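PDB 4ZQX: polyhedrin from Uranotaenia sapphirina cypovirus, which forms the crystalline matrix of the viral occlusion bodies (polyhedra) that typically embed cypovirus particles, and binds ATP. Local coordinates for residues A33-G38 with R97-L102. Numbering follows the deposited sequence.
Sequences AEYPEG and RIPKKL
E34 and K101 form an antiparallel hydrogen-bonded pair in which the carbonyl of E34 serves two amides of the other strand. E34 N donates to K101 O at 3.1 Å in a nearly straight bond (174°). In return E34 O takes the amide of K100 at 2.8 Å, more bent at 145°, and a weak, long bond from K101 N. On the face they share, the two side chains run alongside each other in the same direction. Each has its CG anti to the backbone N; the E34 chain then stays extended, while K101 kinks at chi3 (73°). Their charged ends, OE2 of E34 and NZ of K101, remain 4.1 Å apart, too far for a salt bridge. A water spans the gap, donating to E34 OE2 at 2.6 Å and accepting from K101 NZ. On the other face A33 CB meets the CD2 branch of L102 at 3.7 Å and also touches P99 CG. Beyond the strand end, the Y35 ring lies alongside the pyrrolidine of P99, with CE1 3.7 Å from P99 CG. R97 O approaches the same ring obliquely, near CD1 and CE1, and Y35 OH is hydrogen-bonded to L60 O. At the outer margin P36 CG packs on K100 CG at 4.0 Å and K100 CD touches P36 CA, the two side chains crossing at an angle. Two residues, K100 and K101, set opposite the single E34 define a classic beta bulge where strands 27-34 and 101-107 meet inside the polyhedrin's six-stranded antiparallel sheet, beside the type I turn from Y35 to G38.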
loop_
_atom_site.group_PDB
_atom_site.type_symbol
_atom_site.label_atom_id
_atom_site.label_comp_id
_atom_site.label_asym_id
_atom_site.label_seq_id
_atom_site.Cartn_x
_atom_site.Cartn_y
_atom_site.Cartn_z
ATOM N N ALA A 33 -8.218 -12.576 -13.583
ATOM C CA ALA A 33 -9.672 -12.642 -13.496
ATOM C C ALA A 33 -10.244 -12.664 -14.909
ATOM O O ALA A 33 -9.877 -11.842 -15.730
ATOM C CB ALA A 33 -10.216 -11.424 -12.731
ATOM N N GLU A 34 -11.135 -13.609 -15.183
ATOM C CA GLU A 34 -11.794 -13.704 -16.485
ATOM C C GLU A 34 -13.293 -13.470 -16.274
ATOM O O GLU A 34 -13.892 -14.014 -15.348
ATOM C CB GLU A 34 -11.523 -15.067 -17.149
ATOM C CG GLU A 34 -12.094 -15.173 -18.585
ATOM C CD GLU A 34 -11.685 -16.436 -19.359
ATOM O OE1 GLU A 34 -12.487 -16.872 -20.219
ATOM O OE2 GLU A 34 -10.575 -16.983 -19.145
ATOM N N TYR A 35 -13.882 -12.650 -17.139
ATOM C CA TYR A 35 -15.267 -12.209 -16.995
ATOM C C TYR A 35 -16.157 -12.862 -18.062
ATOM O O TYR A 35 -15.658 -13.500 -18.988
ATOM C CB TYR A 35 -15.294 -10.671 -17.063
ATOM C CG TYR A 35 -14.402 -10.060 -16.002
ATOM C CD1 TYR A 35 -14.889 -9.781 -14.728
ATOM C CD2 TYR A 35 -13.063 -9.796 -16.253
ATOM C CE1 TYR A 35 -14.083 -9.230 -13.751
ATOM C CE2 TYR A 35 -12.245 -9.245 -15.282
ATOM C CZ TYR A 35 -12.753 -8.973 -14.033
ATOM O OH TYR A 35 -11.942 -8.430 -13.069
ATOM N N PRO A 36 -17.478 -12.724 -17.925
ATOM C CA PRO A 36 -18.385 -13.456 -18.818
ATOM C C PRO A 36 -18.176 -13.245 -20.336
ATOM O O PRO A 36 -18.314 -14.232 -21.067
ATOM C CB PRO A 36 -19.773 -12.992 -18.361
ATOM C CG PRO A 36 -19.601 -12.697 -16.917
ATOM C CD PRO A 36 -18.198 -12.124 -16.784
ATOM N N GLU A 37 -17.833 -12.037 -20.797
ATOM C CA GLU A 37 -17.608 -11.812 -22.234
ATOM C C GLU A 37 -16.166 -12.113 -22.650
ATOM O O GLU A 37 -15.768 -11.860 -23.800
ATOM C CB GLU A 37 -18.047 -10.390 -22.633
ATOM C CG GLU A 37 -19.570 -10.267 -22.635
ATOM C CD GLU A 37 -20.102 -8.934 -23.122
ATOM O OE1 GLU A 37 -19.340 -7.941 -23.142
ATOM O OE2 GLU A 37 -21.316 -8.884 -23.473
ATOM N N GLY A 38 -15.395 -12.692 -21.730
ATOM C CA GLY A 38 -14.066 -13.221 -22.046
ATOM C C GLY A 38 -12.917 -12.265 -21.804
ATOM O O GLY A 38 -11.743 -12.602 -22.020
ATOM N N ARG A 97 -20.116 -8.039 -14.371
ATOM C CA ARG A 97 -18.823 -7.431 -14.028
ATOM C C ARG A 97 -18.063 -8.198 -12.959
ATOM O O ARG A 97 -16.991 -7.772 -12.528
ATOM C CB ARG A 97 -19.022 -5.980 -13.558
ATOM C CG ARG A 97 -19.543 -5.061 -14.677
ATOM C CD ARG A 97 -19.714 -3.595 -14.245
ATOM N NE ARG A 97 -20.183 -2.779 -15.363
ATOM C CZ ARG A 97 -19.401 -2.328 -16.342
ATOM N NH1 ARG A 97 -18.094 -2.583 -16.329
ATOM N NH2 ARG A 97 -19.928 -1.615 -17.337
ATOM N N ILE A 98 -18.625 -9.323 -12.533
ATOM C CA ILE A 98 -18.001 -10.164 -11.516
ATOM C C ILE A 98 -17.233 -11.251 -12.271
ATOM O O ILE A 98 -17.728 -11.762 -13.277
ATOM C CB ILE A 98 -19.076 -10.757 -10.571
ATOM C CG1 ILE A 98 -19.781 -9.626 -9.809
ATOM C CG2 ILE A 98 -18.480 -11.721 -9.568
ATOM C CD1 ILE A 98 -21.012 -10.063 -9.079
ATOM N N PRO A 99 -16.022 -11.601 -11.811
ATOM C CA PRO A 99 -15.302 -12.664 -12.525
ATOM C C PRO A 99 -16.057 -13.989 -12.488
ATOM O O PRO A 99 -16.704 -14.295 -11.479
ATOM C CB PRO A 99 -13.996 -12.811 -11.733
ATOM C CG PRO A 99 -13.867 -11.534 -10.927
ATOM C CD PRO A 99 -15.243 -11.054 -10.677
ATOM N N LYS A 100 -15.973 -14.750 -13.575
ATOM C CA LYS A 100 -16.450 -16.121 -13.607
ATOM C C LYS A 100 -15.431 -17.051 -12.993
ATOM O O LYS A 100 -15.788 -18.038 -12.360
ATOM C CB LYS A 100 -16.634 -16.588 -15.044
ATOM C CG LYS A 100 -17.882 -16.126 -15.726
ATOM C CD LYS A 100 -18.111 -16.971 -16.977
ATOM C CE LYS A 100 -18.911 -18.248 -16.673
ATOM N NZ LYS A 100 -20.320 -17.968 -16.216
ATOM N N LYS A 101 -14.157 -16.743 -13.229
ATOM C CA LYS A 101 -13.058 -17.626 -12.881
ATOM C C LYS A 101 -11.857 -16.798 -12.437
ATOM O O LYS A 101 -11.611 -15.720 -12.978
ATOM C CB LYS A 101 -12.677 -18.448 -14.115
ATOM C CG LYS A 101 -11.426 -19.293 -13.944
ATOM C CD LYS A 101 -11.240 -20.317 -15.084
ATOM C CE LYS A 101 -10.802 -19.656 -16.381
ATOM N NZ LYS A 101 -10.409 -20.657 -17.430
ATOM N N LEU A 102 -11.111 -17.317 -11.462
ATOM C CA LEU A 102 -9.819 -16.750 -11.077
ATOM C C LEU A 102 -8.739 -17.797 -11.244
ATOM O O LEU A 102 -8.949 -18.966 -10.904
ATOM C CB LEU A 102 -9.830 -16.286 -9.629
ATOM C CG LEU A 102 -10.810 -15.185 -9.252
ATOM C CD1 LEU A 102 -10.833 -14.974 -7.749
ATOM C CD2 LEU A 102 -10.424 -13.918 -9.952
HETATM O O HOH W 1 -9.745 -19.284 -20.125
#